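Local coordinates for protein chorismatase (Streptomyces hygroscopicus, PDB 4BPS) that hydrolyses chorismate to a dihydroxy-dihydrobenzoate and pyruvate, a step in the biosynthesis of the immunosuppressant polyketides FK506 and FK520, at residues 256-270 and 332-344. Sequence-based numbering, arbitrary orientation. Where two conformers were deposited one is given.
Sequences HGDVTGQCEVALDNM and REDLLVEIEGMVA. With 3EB (3-(2-carboxyethyl)benzoic acid), chain B.
In the YjgF-like fold of this chorismatase, helix 259-274 packs over strand 337-343, which carries the proton acceptor Glu338; Gln262 meets Asp334 and Leu336 where the chain leads into that strand. The extended Gln262 side chain and that of Leu336 cross at about a right angle. Gln262 NE2 donates to Asp334 O at 3.0 Å, nearly straight (175°) and in the carbonyl plane, while Gln262 OE1 accepts Leu336 N at 2.8 Å, the donor tilted 22° from the amide carbonyl plane. A water also donates to OE1 and to Val337 O, so two donors meet this oxygen, and the bonds at both ends of the amide together fix its rotation. A leucine in place of Gln262 would probably leave Leu336 N and Asp334 O without their side-chain mates and the water without its partner on the helix. Leu336 CD1 reaches the backbone just before the helix, 3.6 Å from Asp258 N. Val259 CG2, anti to its backbone N, lies 3.9 Å from Val337 CG1; farther along, Ile339 CD1 presses tightly on Ala266 CB (3.4 Å). Glu338 points away from the helix, its OE2 3.2 Å from CA of the bound 3EB. The strand runs between antiparallel neighbours 239-249 and 296-300, while helix 306-314 flanks the helix at Val259 and Cys263.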
# COMPACT_ATOMS: atom_id res chain seq x y z
N HIS A 256 -12.51 -20.40 -1.70
CA HIS A 256 -12.04 -20.80 -0.39
C HIS A 256 -11.03 -21.94 -0.50
O HIS A 256 -11.28 -22.94 -1.17
CB HIS A 256 -13.24 -21.23 0.48
CG HIS A 256 -12.93 -21.31 1.93
ND1 HIS A 256 -12.37 -22.42 2.52
CD2 HIS A 256 -13.14 -20.41 2.92
CE1 HIS A 256 -12.23 -22.20 3.82
NE2 HIS A 256 -12.69 -20.99 4.09
N GLY A 257 -9.91 -21.80 0.18
CA GLY A 257 -8.92 -22.87 0.24
C GLY A 257 -8.19 -23.13 -1.06
O GLY A 257 -7.41 -24.08 -1.13
N ASP A 258 -8.38 -22.27 -2.08
CA ASP A 258 -7.89 -22.52 -3.43
C ASP A 258 -7.03 -21.33 -3.85
O ASP A 258 -7.54 -20.34 -4.37
CB ASP A 258 -9.13 -22.71 -4.33
CG ASP A 258 -8.83 -22.67 -5.81
OD1 ASP A 258 -7.66 -22.84 -6.23
OD2 ASP A 258 -9.81 -22.50 -6.59
N VAL A 259 -5.73 -21.40 -3.59
CA VAL A 259 -4.89 -20.23 -3.80
C VAL A 259 -4.78 -19.90 -5.28
O VAL A 259 -4.65 -18.73 -5.65
CB VAL A 259 -3.51 -20.38 -3.15
CG1 VAL A 259 -2.63 -21.40 -3.90
CG2 VAL A 259 -2.83 -19.04 -3.04
N THR A 260 -4.81 -20.91 -6.14
CA THR A 260 -4.75 -20.66 -7.57
C THR A 260 -5.97 -19.85 -8.02
O THR A 260 -5.84 -18.83 -8.70
CB THR A 260 -4.68 -21.99 -8.34
OG1 THR A 260 -3.43 -22.61 -8.05
CG2 THR A 260 -4.77 -21.76 -9.85
N GLY A 261 -7.17 -20.30 -7.62
CA GLY A 261 -8.38 -19.58 -7.97
C GLY A 261 -8.42 -18.17 -7.40
O GLY A 261 -8.78 -17.21 -8.09
N GLN A 262 -8.01 -18.01 -6.13
CA GLN A 262 -7.95 -16.67 -5.56
C GLN A 262 -6.97 -15.79 -6.32
O GLN A 262 -7.24 -14.61 -6.54
CB GLN A 262 -7.59 -16.67 -4.07
CG GLN A 262 -8.71 -17.24 -3.19
CD GLN A 262 -8.49 -16.95 -1.73
OE1 GLN A 262 -7.61 -16.18 -1.33
NE2 GLN A 262 -9.29 -17.58 -0.90
N CYS A 263 -5.82 -16.34 -6.71
CA CYS A 263 -4.82 -15.54 -7.42
C CYS A 263 -5.37 -15.12 -8.80
O CYS A 263 -5.19 -13.97 -9.23
CB CYS A 263 -3.54 -16.35 -7.56
SG CYS A 263 -2.13 -15.37 -8.16
N GLU A 264 -6.06 -16.05 -9.48
CA GLU A 264 -6.66 -15.72 -10.78
C GLU A 264 -7.70 -14.60 -10.64
O GLU A 264 -7.74 -13.69 -11.47
CB GLU A 264 -7.27 -16.96 -11.42
CG GLU A 264 -6.25 -18.03 -11.83
CD GLU A 264 -5.47 -17.73 -13.10
OE1 GLU A 264 -5.64 -16.65 -13.68
OE2 GLU A 264 -4.65 -18.58 -13.51
N VAL A 265 -8.55 -14.68 -9.62
CA VAL A 265 -9.55 -13.64 -9.42
C VAL A 265 -8.91 -12.32 -8.99
O VAL A 265 -9.36 -11.24 -9.40
CB VAL A 265 -10.65 -14.09 -8.42
CG1 VAL A 265 -11.57 -12.94 -8.05
CG2 VAL A 265 -11.45 -15.23 -9.06
N ALA A 266 -7.87 -12.36 -8.16
CA ALA A 266 -7.15 -11.15 -7.80
C ALA A 266 -6.62 -10.46 -9.05
O ALA A 266 -6.75 -9.24 -9.22
CB ALA A 266 -6.02 -11.47 -6.83
N LEU A 267 -5.98 -11.23 -9.93
CA LEU A 267 -5.46 -10.67 -11.18
C LEU A 267 -6.61 -10.17 -12.07
O LEU A 267 -6.48 -9.14 -12.71
CB LEU A 267 -4.60 -11.71 -11.88
CG LEU A 267 -3.26 -12.00 -11.19
CD1 LEU A 267 -2.64 -13.28 -11.76
CD2 LEU A 267 -2.33 -10.83 -11.34
N ASP A 268 -7.72 -10.92 -12.13
CA ASP A 268 -8.89 -10.44 -12.86
C ASP A 268 -9.38 -9.10 -12.31
O ASP A 268 -9.75 -8.21 -13.07
CB ASP A 268 -10.07 -11.42 -12.76
CG ASP A 268 -9.87 -12.73 -13.47
OD1 ASP A 268 -8.94 -12.87 -14.29
OD2 ASP A 268 -10.70 -13.63 -13.18
N ASN A 269 -9.41 -8.97 -10.98
CA ASN A 269 -9.86 -7.72 -10.37
C ASN A 269 -8.90 -6.58 -10.72
O ASN A 269 -9.33 -5.46 -11.05
CB ASN A 269 -9.95 -7.87 -8.86
CG ASN A 269 -11.27 -8.51 -8.41
OD1 ASN A 269 -12.31 -8.30 -9.02
ND2 ASN A 269 -11.23 -9.23 -7.28
N MSE A 270 -7.59 -6.84 -10.69
CA MSE A 270 -6.63 -5.83 -11.08
C MSE A 270 -6.84 -5.41 -12.53
O MSE A 270 -6.82 -4.22 -12.84
CB MSE A 270 -5.22 -6.39 -10.86
CG MSE A 270 -4.11 -5.49 -11.33
SE MSE A 270 -2.33 -6.16 -10.89
CE MSE A 270 -2.19 -5.48 -9.07
N ARG A 332 -7.93 -10.96 5.89
CA ARG A 332 -8.86 -12.01 6.35
C ARG A 332 -8.12 -13.32 6.36
O ARG A 332 -7.38 -13.62 5.42
CB ARG A 332 -10.05 -12.19 5.41
CG ARG A 332 -10.85 -10.96 5.16
CD ARG A 332 -11.94 -11.23 4.16
NE ARG A 332 -12.66 -10.00 3.88
CZ ARG A 332 -13.59 -9.89 2.94
NH1 ARG A 332 -13.90 -10.92 2.12
NH2 ARG A 332 -14.21 -8.73 2.79
N GLU A 333 -8.37 -14.15 7.38
CA GLU A 333 -7.77 -15.47 7.47
C GLU A 333 -8.01 -16.29 6.20
O GLU A 333 -7.10 -17.00 5.76
CB GLU A 333 -8.28 -16.25 8.70
CG GLU A 333 -7.69 -17.67 8.86
CD GLU A 333 -6.24 -17.67 9.34
OE1 GLU A 333 -5.77 -16.69 9.99
OE2 GLU A 333 -5.54 -18.68 9.08
N ASP A 334 -9.21 -16.17 5.60
CA ASP A 334 -9.51 -16.99 4.42
C ASP A 334 -9.00 -16.44 3.09
O ASP A 334 -9.19 -17.09 2.06
CB ASP A 334 -11.00 -17.35 4.33
CG ASP A 334 -11.92 -16.16 4.10
OD1 ASP A 334 -11.45 -15.05 3.74
OD2 ASP A 334 -13.15 -16.37 4.23
N LEU A 335 -8.34 -15.29 3.11
CA LEU A 335 -7.63 -14.80 1.94
C LEU A 335 -6.22 -15.35 1.96
O LEU A 335 -5.53 -15.30 2.99
CB LEU A 335 -7.65 -13.27 1.87
CG LEU A 335 -9.05 -12.67 1.68
CD1 LEU A 335 -8.98 -11.15 1.83
CD2 LEU A 335 -9.67 -13.07 0.32
N LEU A 336 -5.79 -15.87 0.81
CA LEU A 336 -4.57 -16.64 0.71
C LEU A 336 -3.46 -15.95 -0.08
O LEU A 336 -2.31 -16.40 -0.06
CB LEU A 336 -4.89 -17.98 0.02
CG LEU A 336 -6.01 -18.79 0.69
CD1 LEU A 336 -6.38 -20.00 -0.15
CD2 LEU A 336 -5.61 -19.19 2.10
N VAL A 337 -3.83 -14.89 -0.81
CA VAL A 337 -2.91 -14.22 -1.72
C VAL A 337 -3.46 -12.84 -2.04
O VAL A 337 -4.69 -12.67 -2.10
CB VAL A 337 -2.73 -15.05 -3.02
CG1 VAL A 337 -4.08 -15.36 -3.73
CG2 VAL A 337 -1.74 -14.36 -3.98
N GLU A 338 -2.58 -11.86 -2.22
CA GLU A 338 -2.99 -10.57 -2.76
C GLU A 338 -1.86 -10.01 -3.61
O GLU A 338 -0.70 -10.37 -3.41
CB GLU A 338 -3.26 -9.55 -1.66
CG GLU A 338 -4.53 -9.76 -0.93
CD GLU A 338 -4.80 -8.61 0.00
OE1 GLU A 338 -3.82 -7.96 0.46
OE2 GLU A 338 -5.97 -8.34 0.30
N ILE A 339 -2.21 -9.11 -4.52
CA ILE A 339 -1.25 -8.51 -5.42
C ILE A 339 -1.48 -7.00 -5.48
O ILE A 339 -2.63 -6.56 -5.64
CB ILE A 339 -1.36 -9.09 -6.84
CG1 ILE A 339 -1.32 -10.62 -6.81
CG2 ILE A 339 -0.26 -8.54 -7.74
CD1 ILE A 339 -2.62 -11.28 -7.08
N GLU A 340 -0.41 -6.21 -5.36
CA GLU A 340 -0.45 -4.79 -5.61
C GLU A 340 0.55 -4.46 -6.73
O GLU A 340 1.44 -5.26 -7.04
CB GLU A 340 -0.10 -3.98 -4.35
CG GLU A 340 1.31 -4.18 -3.87
CD GLU A 340 1.64 -3.34 -2.64
OE1 GLU A 340 1.02 -3.55 -1.58
OE2 GLU A 340 2.53 -2.43 -2.74
N GLY A 341 0.47 -3.25 -7.27
CA GLY A 341 1.43 -2.82 -8.25
C GLY A 341 1.05 -1.44 -8.77
O GLY A 341 0.14 -0.79 -8.25
N MSE A 342 1.70 -1.01 -9.85
CA MSE A 342 1.42 0.32 -10.40
C MSE A 342 1.67 0.33 -11.90
O MSE A 342 2.36 -0.53 -12.44
CB MSE A 342 2.25 1.41 -9.70
CG MSE A 342 3.75 1.28 -9.90
SE MSE A 342 4.72 2.82 -9.20
CE MSE A 342 4.39 3.99 -10.69
N VAL A 343 1.10 1.32 -12.57
CA VAL A 343 1.44 1.61 -13.95
C VAL A 343 2.11 2.99 -13.98
O VAL A 343 1.50 3.99 -13.59
CB VAL A 343 0.20 1.61 -14.86
CG1 VAL A 343 0.61 1.81 -16.32
CG2 VAL A 343 -0.53 0.29 -14.73
N ALA A 344 3.37 3.01 -14.39
CA ALA A 344 4.15 4.24 -14.44
C ALA A 344 3.78 5.09 -15.66
O ALA A 344 4.14 6.29 -15.68
CB ALA A 344 5.62 3.92 -14.48
OXT ALA A 344 3.14 4.60 -16.61
C 3EB B . -10.15 -6.37 0.57
O 3EB B . -10.89 -5.98 1.48
CA 3EB B . -8.91 -7.17 0.84
OAB 3EB B . -7.42 -2.45 5.06
OAD 3EB B . -6.05 -1.13 3.93
CAE 3EB B . -7.05 -4.77 0.61
CAF 3EB B . -6.47 -3.51 0.49
CAG 3EB B . -7.52 -5.22 1.85
CAH 3EB B . -6.34 -2.69 1.60
CAL 3EB B . -6.76 -2.20 4.04
CAM 3EB B . -7.39 -4.37 2.95
CAN 3EB B . -6.82 -3.10 2.84
OXT 3EB B . -10.43 -6.19 -0.68
C2 3EB B . -8.10 -6.61 2.03
O HOH W 1 -13.55 -19.12 5.88
O HOH W 2 -9.51 -19.86 2.12
O HOH W 3 -7.25 -13.50 -2.14